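Local structure of putative hydroxymethylglutaryl-CoA synthase (Streptococcus mutans, 3SQZ) at residues 37-42 with 192-197; 84-89 with 114-119; 107-112 with 137-142; 169-174 with 311-316; 209-214 with 346-351. The protein probably acts as a hydroxymethylglutaryl-CoA synthase, an acyltransferase of the thiolase fold, and binds coenzyme A. One frame throughout, in Å; residues are numbered along the deposited sequence.

Four of the five contacts lie on one sheet of the thiolase fold, and interaction 2 packs a helix start and a loop beside it. Interaction 4 is the hub, its centre about 3 Å from that of the chain. Its strand is bonded to interaction 1 through Met-194 N and Val-169 O (2.8 Å) and to interaction 3 through Ala-111 N and Leu-170 O (2.7 Å), while Asp-173 OD2 holds Ser-114 OG of interaction 2 at 2.6 Å. Interaction 4 comes nearest the chemistry: the Tyr-312 side chain is about 5 Å from coenzyme A, and that of Asp-173 about 3 Å from Glu-113, a predicted proton donor/acceptor. Interaction 5 touches the hub through Phe-350 and Leu-316.

Interaction 1: 37-42 with 192-197; sequences IGIDKI and IAMLVK
Asp-40 and Leu-195 meet where two neighbouring antiparallel strands of the thiolase-fold sheet fall out of step. Asp-40 N gives a straight bond to Leu-195 O (2.8 Å), whereas Leu-195 N turns to Lys-41 O (3.0 Å). Two residues thus face one, a beta bulge, and Asp-40 carries the helix-like psi of -40° that makes it; Lys-41 N is left buried without a partner.

The bulge aims the Asp-40 side chain across the other strand. Its CB rests 3.5 Å from Leu-195 O and 3.7 Å from Lys-197 CG. Beyond it, CG comes within 3.6 Å of Lys-197 CD, so the carboxylate lies against the lysine's methylenes. OD1 accepts from a water 2.8 Å away, which in turn accepts from Lys-197 NZ. On the other face of the sheet Ile-39 CD1 touches Met-194 SD at 3.9 Å, toward helix 315-326.

One face is therefore apolar and the other mixed, Leu-195 lying beside Lys-41, whose NZ pairs with Asp-101. Arg-201 takes the main charge pairing of Asp-40 through OD2; Lys-197 NZ, 4.7 Å from Asp-40 OD1, is bridged to it by the water without direct contact, and at that distance the attraction is probably modest.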
# COMPACT_ATOMS: atom_id res chain seq x y z
N ILE A 37 -7.10 6.36 -19.78
CA ILE A 37 -7.65 6.36 -18.43
C ILE A 37 -6.55 5.88 -17.50
O ILE A 37 -5.82 4.95 -17.83
CB ILE A 37 -8.84 5.38 -18.31
CG1 ILE A 37 -9.89 5.66 -19.40
CG2 ILE A 37 -9.45 5.43 -16.90
CD1 ILE A 37 -10.62 6.96 -19.26
N GLY A 38 -6.44 6.47 -16.32
CA GLY A 38 -5.46 5.96 -15.39
C GLY A 38 -5.32 6.78 -14.13
O GLY A 38 -6.25 7.47 -13.70
N ILE A 39 -4.13 6.67 -13.54
CA ILE A 39 -3.83 7.32 -12.28
C ILE A 39 -3.41 8.76 -12.53
O ILE A 39 -2.39 9.04 -13.18
CB ILE A 39 -2.71 6.56 -11.52
CG1 ILE A 39 -3.13 5.11 -11.26
CG2 ILE A 39 -2.37 7.28 -10.22
CD1 ILE A 39 -2.00 4.22 -10.76
N ASP A 40 -4.22 9.68 -12.01
CA ASP A 40 -4.00 11.10 -12.18
C ASP A 40 -3.16 11.68 -11.05
O ASP A 40 -2.32 12.55 -11.29
CB ASP A 40 -5.35 11.81 -12.23
CG ASP A 40 -5.23 13.29 -12.52
OD1 ASP A 40 -4.63 13.65 -13.56
OD2 ASP A 40 -5.74 14.08 -11.71
N LYS A 41 -3.42 11.23 -9.83
CA LYS A 41 -2.71 11.70 -8.65
C LYS A 41 -2.55 10.54 -7.68
O LYS A 41 -3.41 9.65 -7.62
CB LYS A 41 -3.44 12.87 -7.98
CG LYS A 41 -3.39 14.15 -8.82
CD LYS A 41 -4.02 15.36 -8.14
CE LYS A 41 -5.53 15.24 -8.09
NZ LYS A 41 -6.20 16.54 -7.75
N ILE A 42 -1.45 10.56 -6.92
CA ILE A 42 -1.17 9.59 -5.87
C ILE A 42 -0.87 10.34 -4.58
O ILE A 42 0.00 11.21 -4.56
CB ILE A 42 0.04 8.69 -6.21
CG1 ILE A 42 -0.14 7.99 -7.56
CG2 ILE A 42 0.27 7.68 -5.11
CD1 ILE A 42 1.11 7.28 -8.07
N ILE A 192 -2.15 4.53 0.65
CA ILE A 192 -2.03 5.15 -0.66
C ILE A 192 -3.42 5.53 -1.15
O ILE A 192 -4.36 4.74 -1.04
CB ILE A 192 -1.39 4.17 -1.67
CG1 ILE A 192 0.11 4.01 -1.37
CG2 ILE A 192 -1.66 4.60 -3.10
CD1 ILE A 192 0.98 5.13 -1.88
N ALA A 193 -3.56 6.75 -1.67
CA ALA A 193 -4.78 7.17 -2.37
C ALA A 193 -4.44 7.37 -3.83
O ALA A 193 -3.42 7.98 -4.16
CB ALA A 193 -5.30 8.47 -1.77
N MET A 194 -5.30 6.87 -4.72
CA MET A 194 -5.13 7.06 -6.16
C MET A 194 -6.41 7.62 -6.74
O MET A 194 -7.49 7.08 -6.51
CB MET A 194 -4.75 5.74 -6.84
CG MET A 194 -3.36 5.27 -6.45
SD MET A 194 -2.89 3.64 -7.05
CE MET A 194 -3.90 2.61 -5.99
N LEU A 195 -6.29 8.73 -7.45
CA LEU A 195 -7.42 9.30 -8.17
C LEU A 195 -7.35 8.83 -9.61
O LEU A 195 -6.34 9.07 -10.29
CB LEU A 195 -7.35 10.82 -8.10
CG LEU A 195 -8.55 11.52 -8.76
CD1 LEU A 195 -9.83 11.29 -7.95
CD2 LEU A 195 -8.27 12.99 -8.93
N VAL A 196 -8.41 8.17 -10.06
CA VAL A 196 -8.47 7.62 -11.40
C VAL A 196 -9.44 8.45 -12.24
O VAL A 196 -10.55 8.73 -11.80
CB VAL A 196 -8.91 6.14 -11.36
CG1 VAL A 196 -9.09 5.58 -12.77
CG2 VAL A 196 -7.91 5.33 -10.55
N LYS A 197 -9.00 8.86 -13.43
CA LYS A 197 -9.84 9.63 -14.33
C LYS A 197 -9.31 9.54 -15.76
O LYS A 197 -8.25 8.98 -16.01
CB LYS A 197 -9.95 11.09 -13.89
CG LYS A 197 -8.63 11.84 -13.95
CD LYS A 197 -8.76 13.26 -13.44
CE LYS A 197 -9.53 14.14 -14.41
NZ LYS A 197 -8.81 14.32 -15.70
O HOH W 1 -6.18 15.17 -15.26

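Interaction 2: 84-89 with 114-119; sequences DVVTLA and SSVDQS
Val-85 and Ser-114 bring the two backbones closest, their CA atoms 6.4 Å apart, where the first turn of helix 85-94 faces the irregular loop 114-119. The two main chains are joined by a water: it accepts from Val-85 N at 2.9 Å and donates to Ser-114 O at 3.0 Å, so an amide at the open N-terminal end of the helix and a loop carbonyl are satisfied together.

That helix end is finished by a capping box. Asp-84, at the N-cap, accepts from Thr-87 N through OD1 (3.0 Å), and Asp-84 N returns a more bent bond, 137° at the hydrogen, to Thr-87 OG1. Its chi1 of 69° sets the Asp-84 carboxylate between backbone N and carbonyl carbon, folded back over the first turn. OD2 is then directed outward to Arg-417 and Tyr-419 of strand 416-421, and Asp-84 OD2 also lies 3.8 Å from Val-116 CG1.

Across the remaining gap the side chains are valines. Val-85 reaches with CG1, which lies 3.5 Å from Ser-114 O and 3.9 Å from Val-116 CG1; the two side chains run past each other in opposite senses. Val-116 also sets CG2 near Val-86 CG2 (4.3 Å), while Tyr-419 packs on both Val-86 and Val-116. Ser-114 follows Glu-113, a predicted active-site residue, and its hydroxyl is held by Asp-173 OD2 and Ile-174 N of strand 166-175.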
# COMPACT_ATOMS: atom_id res chain seq x y z
N ASP A 84 -6.13 4.77 12.40
CA ASP A 84 -6.50 3.45 11.90
C ASP A 84 -6.66 3.45 10.39
O ASP A 84 -6.25 4.40 9.71
CB ASP A 84 -7.77 2.94 12.60
CG ASP A 84 -9.01 3.72 12.22
OD1 ASP A 84 -8.93 4.65 11.39
OD2 ASP A 84 -10.09 3.36 12.75
N VAL A 85 -7.24 2.38 9.85
CA VAL A 85 -7.42 2.28 8.41
C VAL A 85 -8.17 3.49 7.83
O VAL A 85 -7.83 3.99 6.76
CB VAL A 85 -8.15 0.95 8.03
CG1 VAL A 85 -9.55 0.86 8.68
CG2 VAL A 85 -8.25 0.79 6.52
N VAL A 86 -9.19 3.94 8.55
CA VAL A 86 -10.02 5.04 8.08
C VAL A 86 -9.28 6.36 8.09
O VAL A 86 -9.32 7.12 7.11
CB VAL A 86 -11.30 5.15 8.95
CG1 VAL A 86 -12.02 6.46 8.69
CG2 VAL A 86 -12.21 3.97 8.69
N THR A 87 -8.60 6.66 9.19
CA THR A 87 -7.93 7.95 9.29
C THR A 87 -6.74 8.04 8.35
O THR A 87 -6.51 9.09 7.74
CB THR A 87 -7.52 8.27 10.73
OG1 THR A 87 -6.66 7.24 11.21
CG2 THR A 87 -8.75 8.34 11.62
N LEU A 88 -5.99 6.95 8.21
CA LEU A 88 -4.88 6.94 7.26
C LEU A 88 -5.41 7.10 5.83
O LEU A 88 -4.85 7.85 5.03
CB LEU A 88 -4.04 5.67 7.40
CG LEU A 88 -3.25 5.55 8.71
CD1 LEU A 88 -2.67 4.16 8.82
CD2 LEU A 88 -2.17 6.62 8.82
N ALA A 89 -6.50 6.40 5.51
CA ALA A 89 -7.09 6.48 4.18
C ALA A 89 -7.55 7.91 3.88
O ALA A 89 -7.25 8.48 2.83
CB ALA A 89 -8.24 5.50 4.03
N SER A 114 -7.37 -4.60 7.12
CA SER A 114 -7.31 -4.09 8.49
C SER A 114 -8.64 -3.43 8.85
O SER A 114 -8.68 -2.40 9.53
CB SER A 114 -6.19 -3.04 8.60
OG SER A 114 -4.93 -3.59 8.23
N SER A 115 -9.74 -4.03 8.41
CA SER A 115 -11.06 -3.42 8.60
C SER A 115 -11.43 -3.25 10.06
O SER A 115 -10.97 -3.99 10.94
CB SER A 115 -12.13 -4.24 7.88
OG SER A 115 -12.24 -5.55 8.42
N VAL A 116 -12.27 -2.25 10.31
CA VAL A 116 -12.73 -1.94 11.66
C VAL A 116 -14.22 -2.22 11.86
O VAL A 116 -14.74 -2.00 12.95
CB VAL A 116 -12.37 -0.48 12.06
CG1 VAL A 116 -10.87 -0.33 12.14
CG2 VAL A 116 -13.00 0.53 11.10
N ASP A 117 -14.90 -2.71 10.82
CA ASP A 117 -16.26 -3.22 10.95
C ASP A 117 -16.40 -4.39 10.00
O ASP A 117 -15.71 -4.45 8.99
CB ASP A 117 -17.31 -2.14 10.61
CG ASP A 117 -18.66 -2.43 11.25
OD1 ASP A 117 -18.82 -2.12 12.45
OD2 ASP A 117 -19.57 -2.97 10.55
N GLN A 118 -17.32 -5.30 10.33
CA GLN A 118 -17.56 -6.47 9.49
C GLN A 118 -18.65 -6.23 8.46
O GLN A 118 -18.81 -7.02 7.52
CB GLN A 118 -17.90 -7.68 10.36
CG GLN A 118 -16.73 -8.07 11.24
CD GLN A 118 -15.49 -8.31 10.41
OE1 GLN A 118 -15.49 -9.18 9.54
NE2 GLN A 118 -14.43 -7.53 10.65
N SER A 119 -19.40 -5.14 8.63
CA SER A 119 -20.52 -4.80 7.75
C SER A 119 -20.27 -3.46 7.05
O SER A 119 -20.27 -3.39 5.82
CB SER A 119 -21.82 -4.74 8.56
OG SER A 119 -22.90 -4.26 7.77
O HOH W 2 -7.37 -0.26 11.10

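Interaction 3: 107-112 with 137-142; sequences MVILAT and RSFEMK
Ile-109 and Phe-139 lie side by side at the middle of a parallel strand pair, the two strands of a beta-alpha-beta crossover whose helix is 122-129. Their short axes diverge by only 22°, and alternating backbone bonds run from Val-108 N with Arg-137 O to Thr-112 N with Met-141 O.

The face bearing Met-107, Ile-109 and Ala-111 is turned toward helix 147-161. There Phe-139, with chi1 62°, lays its ring beside Ile-109, whose CG1 meets Phe-139 CZ at 3.8 Å. Met-107 SD fills the notch beside the ring in a Met-aromatic contact, 80° off the ring normal and 3.8 Å from Phe-139 CE2. The same sulfur sits at the edge of the Arg-137 guanidinium and takes a weak bond from NH1 (3.6 Å). Further along, Ile-109 CG2 nestles against Met-141 CG at 3.9 Å, while the extended methionine carries its CE to the ring edge around CE1.

On the other face Val-108, Leu-110 and Ser-138 receive Ala-123 of the crossover helix. Glu-140 lies alongside Leu-110 and, bound through OE1 to Gly-122 N, leans on Thr-112 CG2 with OE2 (3.7 Å). One water completes this end, donating to Thr-112 O at 2.9 Å and to Glu-140 OE2 at 2.8 Å.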
# COMPACT_ATOMS: atom_id res chain seq x y z
N MET A 107 -17.32 7.10 -7.07
CA MET A 107 -17.05 5.79 -6.50
C MET A 107 -15.83 5.92 -5.60
O MET A 107 -14.81 6.51 -5.99
CB MET A 107 -16.84 4.73 -7.59
CG MET A 107 -16.51 3.37 -7.03
SD MET A 107 -16.88 1.95 -8.10
CE MET A 107 -15.75 2.24 -9.46
N VAL A 108 -15.94 5.38 -4.39
CA VAL A 108 -14.87 5.38 -3.41
C VAL A 108 -14.67 3.93 -2.99
O VAL A 108 -15.62 3.29 -2.49
CB VAL A 108 -15.24 6.22 -2.17
CG1 VAL A 108 -14.11 6.19 -1.14
CG2 VAL A 108 -15.57 7.67 -2.57
N ILE A 109 -13.48 3.39 -3.22
CA ILE A 109 -13.20 2.00 -2.90
C ILE A 109 -12.06 1.94 -1.89
O ILE A 109 -10.97 2.49 -2.14
CB ILE A 109 -12.77 1.17 -4.13
CG1 ILE A 109 -13.77 1.36 -5.28
CG2 ILE A 109 -12.62 -0.29 -3.76
CD1 ILE A 109 -13.36 0.65 -6.57
N LEU A 110 -12.29 1.28 -0.76
CA LEU A 110 -11.25 1.03 0.22
C LEU A 110 -10.78 -0.41 0.12
O LEU A 110 -11.56 -1.33 0.39
CB LEU A 110 -11.78 1.30 1.63
CG LEU A 110 -10.83 0.90 2.77
CD1 LEU A 110 -9.51 1.66 2.72
CD2 LEU A 110 -11.53 1.09 4.12
N ALA A 111 -9.53 -0.60 -0.28
CA ALA A 111 -8.87 -1.90 -0.24
C ALA A 111 -8.14 -2.01 1.09
O ALA A 111 -7.35 -1.12 1.44
CB ALA A 111 -7.89 -2.01 -1.40
N THR A 112 -8.42 -3.06 1.85
CA THR A 112 -7.80 -3.22 3.15
C THR A 112 -7.92 -4.66 3.63
O THR A 112 -8.82 -5.39 3.20
CB THR A 112 -8.43 -2.26 4.20
OG1 THR A 112 -7.67 -2.30 5.41
CG2 THR A 112 -9.88 -2.66 4.52
N ARG A 137 -21.05 5.53 -5.08
CA ARG A 137 -21.04 4.25 -4.38
C ARG A 137 -19.73 4.12 -3.60
O ARG A 137 -18.67 4.53 -4.07
CB ARG A 137 -21.27 3.05 -5.31
CG ARG A 137 -20.14 2.73 -6.26
CD ARG A 137 -20.38 1.39 -7.00
NE ARG A 137 -21.45 1.43 -7.99
CZ ARG A 137 -21.30 1.82 -9.25
NH1 ARG A 137 -20.11 2.23 -9.70
NH2 ARG A 137 -22.34 1.80 -10.08
N SER A 138 -19.83 3.54 -2.41
CA SER A 138 -18.67 3.39 -1.53
C SER A 138 -18.69 1.97 -0.99
O SER A 138 -19.74 1.48 -0.54
CB SER A 138 -18.79 4.37 -0.36
OG SER A 138 -18.86 5.71 -0.81
N PHE A 139 -17.55 1.30 -1.04
CA PHE A 139 -17.46 -0.06 -0.51
C PHE A 139 -16.00 -0.45 -0.29
O PHE A 139 -15.08 0.27 -0.70
CB PHE A 139 -18.20 -1.06 -1.43
CG PHE A 139 -17.60 -1.15 -2.79
CD1 PHE A 139 -16.64 -2.11 -3.07
CD2 PHE A 139 -17.99 -0.27 -3.79
CE1 PHE A 139 -16.05 -2.17 -4.32
CE2 PHE A 139 -17.40 -0.32 -5.05
CZ PHE A 139 -16.44 -1.28 -5.31
N GLU A 140 -15.81 -1.61 0.31
CA GLU A 140 -14.51 -2.15 0.62
C GLU A 140 -14.24 -3.37 -0.25
O GLU A 140 -15.18 -4.11 -0.59
CB GLU A 140 -14.56 -2.59 2.08
CG GLU A 140 -13.32 -2.50 2.90
CD GLU A 140 -13.60 -2.78 4.37
OE1 GLU A 140 -14.02 -1.88 5.13
OE2 GLU A 140 -13.37 -3.92 4.77
N MET A 141 -12.98 -3.59 -0.60
CA MET A 141 -12.54 -4.84 -1.19
C MET A 141 -11.54 -5.53 -0.27
O MET A 141 -10.73 -4.86 0.39
CB MET A 141 -11.88 -4.62 -2.55
CG MET A 141 -12.81 -4.18 -3.64
SD MET A 141 -11.84 -4.05 -5.15
CE MET A 141 -13.10 -3.72 -6.36
N LYS A 142 -11.59 -6.85 -0.25
CA LYS A 142 -10.71 -7.65 0.60
C LYS A 142 -10.16 -8.84 -0.17
O LYS A 142 -10.91 -9.64 -0.73
CB LYS A 142 -11.46 -8.17 1.83
CG LYS A 142 -10.60 -9.04 2.75
CD LYS A 142 -11.44 -10.00 3.60
CE LYS A 142 -12.33 -9.27 4.59
NZ LYS A 142 -13.32 -10.20 5.21
O HOH W 3 -11.41 -5.85 4.37

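Interaction 4: 169-174 with 311-316; sequences VLASDI and IYTGSL
Asp-173 and Thr-313 carry the polar part of the contact. OD1 of the aspartate accepts twice from the one residue, from Thr-313 OG1 at 2.7 Å and from Thr-313 N at 3.0 Å, the latter with 157° at the hydrogen. Both donors come on the anti side of OD1 but from opposite faces of the carboxylate plane, so the oxygen is gripped from above and below. The torsion that places OG1 for this, chi1 60°, puts it between backbone N and carbonyl carbon, on the strand side; Ala-111 O also lies within bonding range of the hydroxyl and can at most share the proton given to Asp-173 OD1.

OD2 is occupied as well. It accepts from Glu-113 N, is held too by the loop serine Ser-114, and shares Thr-112 OG1 with Ser-172 O. The two backbone amides, Thr-313 N and Glu-113 N, would probably stabilise the negative charge of this buried carboxylate. In the thiolase fold helix 315-326 is one of the buried central helices, and here the turn leading into it, with Gly-314 N bonded to Ile-311 O (3.2 Å), docks on strand 166-175.

Tyr-312 meets the aspartate with its CB and one ring edge: Asp-173 CG is 3.5 Å from Tyr-312 CB and near the ring plane, carboxylate and ring standing 80° apart. Asp-173 CB approaches Ile-311 O at 3.3 Å. Ala-171 packs its methyl 3.7 Å from Gly-314 CA. Pointing off the other side of the strand, Ser-172 OG is bonded to Val-85 O, while Tyr-312 N is satisfied by OD1 of Asn-310, a predicted substrate-binding residue.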
# COMPACT_ATOMS: atom_id res chain seq x y z
N VAL A 169 -9.49 5.46 -5.15
CA VAL A 169 -9.07 4.17 -4.63
C VAL A 169 -8.14 4.40 -3.45
O VAL A 169 -7.18 5.15 -3.56
CB VAL A 169 -8.34 3.35 -5.72
CG1 VAL A 169 -7.77 2.05 -5.15
CG2 VAL A 169 -9.29 3.05 -6.87
N LEU A 170 -8.45 3.77 -2.32
CA LEU A 170 -7.63 3.85 -1.12
C LEU A 170 -7.10 2.46 -0.83
O LEU A 170 -7.85 1.49 -0.87
CB LEU A 170 -8.46 4.31 0.08
CG LEU A 170 -9.15 5.67 0.08
CD1 LEU A 170 -8.29 6.78 -0.47
CD2 LEU A 170 -10.50 5.62 -0.61
N ALA A 171 -5.81 2.38 -0.52
CA ALA A 171 -5.17 1.13 -0.12
C ALA A 171 -4.52 1.40 1.22
O ALA A 171 -3.44 2.01 1.28
CB ALA A 171 -4.14 0.72 -1.13
N SER A 172 -5.19 0.99 2.30
CA SER A 172 -4.86 1.43 3.64
C SER A 172 -4.79 0.24 4.58
O SER A 172 -5.69 -0.60 4.58
CB SER A 172 -5.92 2.41 4.14
OG SER A 172 -5.58 2.89 5.42
N ASP A 173 -3.74 0.17 5.39
CA ASP A 173 -3.53 -1.01 6.23
C ASP A 173 -2.55 -0.72 7.35
O ASP A 173 -1.69 0.17 7.25
CB ASP A 173 -3.00 -2.18 5.40
CG ASP A 173 -4.10 -3.05 4.81
OD1 ASP A 173 -4.12 -3.23 3.57
OD2 ASP A 173 -4.92 -3.59 5.58
N ILE A 174 -2.68 -1.51 8.41
CA ILE A 174 -1.73 -1.53 9.51
C ILE A 174 -1.29 -2.98 9.67
O ILE A 174 -2.10 -3.85 10.02
CB ILE A 174 -2.35 -0.99 10.80
CG1 ILE A 174 -2.68 0.49 10.61
CG2 ILE A 174 -1.40 -1.18 11.97
CD1 ILE A 174 -3.54 1.07 11.70
N ILE A 311 2.84 -2.29 4.39
CA ILE A 311 1.53 -1.65 4.46
C ILE A 311 0.48 -2.45 3.69
O ILE A 311 -0.54 -1.91 3.26
CB ILE A 311 1.56 -0.14 4.07
CG1 ILE A 311 1.84 0.07 2.57
CG2 ILE A 311 2.56 0.60 4.95
CD1 ILE A 311 1.59 1.50 2.12
N TYR A 312 0.73 -3.75 3.57
CA TYR A 312 -0.23 -4.68 2.97
C TYR A 312 -0.73 -4.17 1.60
O TYR A 312 0.07 -4.07 0.65
CB TYR A 312 -1.37 -5.02 3.94
CG TYR A 312 -1.02 -5.83 5.19
CD1 TYR A 312 0.03 -6.75 5.21
CD2 TYR A 312 -1.81 -5.71 6.32
CE1 TYR A 312 0.28 -7.51 6.36
CE2 TYR A 312 -1.58 -6.45 7.45
CZ TYR A 312 -0.53 -7.35 7.47
OH TYR A 312 -0.28 -8.11 8.60
N THR A 313 -2.03 -3.86 1.47
CA THR A 313 -2.58 -3.49 0.16
C THR A 313 -1.85 -2.35 -0.52
O THR A 313 -1.77 -2.31 -1.75
CB THR A 313 -4.08 -3.11 0.24
OG1 THR A 313 -4.26 -1.99 1.12
CG2 THR A 313 -4.95 -4.29 0.67
N GLY A 314 -1.33 -1.41 0.25
CA GLY A 314 -0.70 -0.26 -0.35
C GLY A 314 0.74 -0.47 -0.78
O GLY A 314 1.31 0.40 -1.44
N SER A 315 1.34 -1.61 -0.46
CA SER A 315 2.78 -1.72 -0.59
C SER A 315 3.28 -1.65 -2.04
O SER A 315 4.27 -0.97 -2.30
CB SER A 315 3.30 -2.98 0.10
OG SER A 315 2.86 -4.13 -0.58
N LEU A 316 2.60 -2.31 -2.97
CA LEU A 316 2.96 -2.24 -4.38
C LEU A 316 2.93 -0.79 -4.85
O LEU A 316 3.82 -0.33 -5.58
CB LEU A 316 1.98 -3.07 -5.20
CG LEU A 316 2.08 -2.95 -6.73
CD1 LEU A 316 3.42 -3.44 -7.26
CD2 LEU A 316 0.93 -3.72 -7.38

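Interaction 5: 209-214 with 346-351; sequences TLAQTR and VAEIFT
Ala-211 and Glu-348 face each other as a non-hydrogen-bonded pair with their CA atoms just 4.0 Å apart, between two hydrogen-bonded pairs of an antiparallel strand pair (171° between the short axes).

The conventional backbone bonds come in two reciprocal sets. Leu-210 N and O pair with Ile-349 O and N, and Gln-212 N and O with Ala-347 O and N; the shortest, Gln-212 N to Ala-347 O, is 2.8 Å. Between them run CA-H...O contacts, from Ala-211 CA to Ala-347 O at 3.0 Å and from Glu-348 CA to Leu-210 O.

Glu-348 carries the polar side-chain part. Its CG is anti to the backbone N (chi1 -179°), and the extended chain stands out from the face it shares with Ala-211: CG passes 3.4 Å from Leu-210 O, and the carboxylate straddles two residues, OE1 at 3.7 Å from Ala-211 CB and OE2 at 3.6 Å from Thr-209 CB. Those are contacts with carbon; the polar partner of OE1 is Tyr-146 OH.

Apolar and mixed touches lie at the two ends. The Thr-209 and Phe-350 side chains cross at a slant, Thr-209 CG2 touching Phe-350 CB at 3.8 Å; those of Thr-213 and Val-346 lie side by side, Thr-213 OG1 3.8 Å from Val-346 CG2.

Strand 346-354 bonds on its far side to strand 335-342, whose Phe-339 packs on Ala-347 and Ile-349. Helix 232-254 covers Leu-210, while helix 147-161 lies against Glu-348 and Phe-350, so this part of the sheet is sandwiched between helices.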
# COMPACT_ATOMS: atom_id res chain seq x y z
N THR A 209 -4.18 -7.49 -18.75
CA THR A 209 -3.98 -7.89 -17.36
C THR A 209 -4.10 -9.40 -17.27
O THR A 209 -4.76 -10.02 -18.09
CB THR A 209 -5.04 -7.26 -16.44
OG1 THR A 209 -6.35 -7.70 -16.83
CG2 THR A 209 -4.99 -5.74 -16.52
N LEU A 210 -3.46 -10.00 -16.27
CA LEU A 210 -3.61 -11.42 -16.03
C LEU A 210 -3.51 -11.69 -14.54
O LEU A 210 -2.52 -11.29 -13.90
CB LEU A 210 -2.53 -12.21 -16.76
CG LEU A 210 -2.65 -13.73 -16.61
CD1 LEU A 210 -3.90 -14.26 -17.31
CD2 LEU A 210 -1.40 -14.42 -17.13
N ALA A 211 -4.53 -12.36 -13.99
CA ALA A 211 -4.55 -12.75 -12.60
C ALA A 211 -4.51 -14.26 -12.47
O ALA A 211 -4.82 -14.99 -13.42
CB ALA A 211 -5.79 -12.20 -11.90
N GLN A 212 -4.15 -14.71 -11.28
CA GLN A 212 -4.14 -16.13 -10.95
C GLN A 212 -4.60 -16.30 -9.51
O GLN A 212 -4.20 -15.52 -8.64
CB GLN A 212 -2.72 -16.70 -11.11
CG GLN A 212 -2.67 -18.21 -10.96
CD GLN A 212 -1.28 -18.80 -11.12
OE1 GLN A 212 -0.31 -18.11 -11.51
NE2 GLN A 212 -1.16 -20.07 -10.82
N THR A 213 -5.44 -17.30 -9.26
CA THR A 213 -5.89 -17.65 -7.92
C THR A 213 -5.42 -19.06 -7.59
O THR A 213 -5.52 -19.95 -8.42
CB THR A 213 -7.43 -17.63 -7.83
OG1 THR A 213 -7.91 -16.30 -8.07
CG2 THR A 213 -7.92 -18.09 -6.46
N ARG A 214 -4.94 -19.24 -6.36
CA ARG A 214 -4.50 -20.55 -5.86
C ARG A 214 -4.83 -20.63 -4.37
O ARG A 214 -4.37 -19.80 -3.60
CB ARG A 214 -2.99 -20.69 -6.06
CG ARG A 214 -2.40 -22.04 -5.75
CD ARG A 214 -0.88 -21.99 -5.90
NE ARG A 214 -0.48 -21.66 -7.26
CZ ARG A 214 0.78 -21.48 -7.65
NH1 ARG A 214 1.77 -21.58 -6.78
NH2 ARG A 214 1.04 -21.19 -8.92
N VAL A 346 -3.83 -14.70 -4.43
CA VAL A 346 -4.19 -14.15 -5.73
C VAL A 346 -3.06 -13.25 -6.18
O VAL A 346 -2.50 -12.49 -5.38
CB VAL A 346 -5.51 -13.32 -5.64
CG1 VAL A 346 -5.86 -12.70 -6.99
CG2 VAL A 346 -6.65 -14.19 -5.13
N ALA A 347 -2.69 -13.36 -7.46
CA ALA A 347 -1.67 -12.50 -8.04
C ALA A 347 -2.18 -11.88 -9.32
O ALA A 347 -3.07 -12.44 -9.96
CB ALA A 347 -0.40 -13.28 -8.31
N GLU A 348 -1.62 -10.75 -9.71
CA GLU A 348 -2.01 -10.14 -10.97
C GLU A 348 -0.89 -9.29 -11.51
O GLU A 348 -0.21 -8.59 -10.75
CB GLU A 348 -3.30 -9.31 -10.82
CG GLU A 348 -3.79 -8.68 -12.12
CD GLU A 348 -5.20 -8.13 -12.05
OE1 GLU A 348 -6.01 -8.55 -11.18
OE2 GLU A 348 -5.51 -7.24 -12.87
N ILE A 349 -0.67 -9.37 -12.82
CA ILE A 349 0.26 -8.50 -13.52
C ILE A 349 -0.53 -7.53 -14.38
O ILE A 349 -1.47 -7.92 -15.08
CB ILE A 349 1.22 -9.32 -14.37
CG1 ILE A 349 2.05 -10.19 -13.43
CG2 ILE A 349 2.09 -8.39 -15.24
CD1 ILE A 349 2.92 -11.16 -14.12
N PHE A 350 -0.15 -6.26 -14.29
CA PHE A 350 -0.76 -5.22 -15.10
C PHE A 350 0.31 -4.18 -15.41
O PHE A 350 1.41 -4.23 -14.86
CB PHE A 350 -1.98 -4.60 -14.41
CG PHE A 350 -1.68 -3.90 -13.11
CD1 PHE A 350 -1.60 -2.52 -13.05
CD2 PHE A 350 -1.53 -4.63 -11.93
CE1 PHE A 350 -1.35 -1.88 -11.84
CE2 PHE A 350 -1.27 -3.99 -10.73
CZ PHE A 350 -1.19 -2.61 -10.69
N THR A 351 -0.01 -3.26 -16.31
CA THR A 351 1.00 -2.33 -16.81
C THR A 351 0.42 -0.94 -16.98
O THR A 351 -0.80 -0.74 -17.02
CB THR A 351 1.55 -2.76 -18.17
OG1 THR A 351 0.51 -2.65 -19.15
CG2 THR A 351 2.08 -4.18 -18.13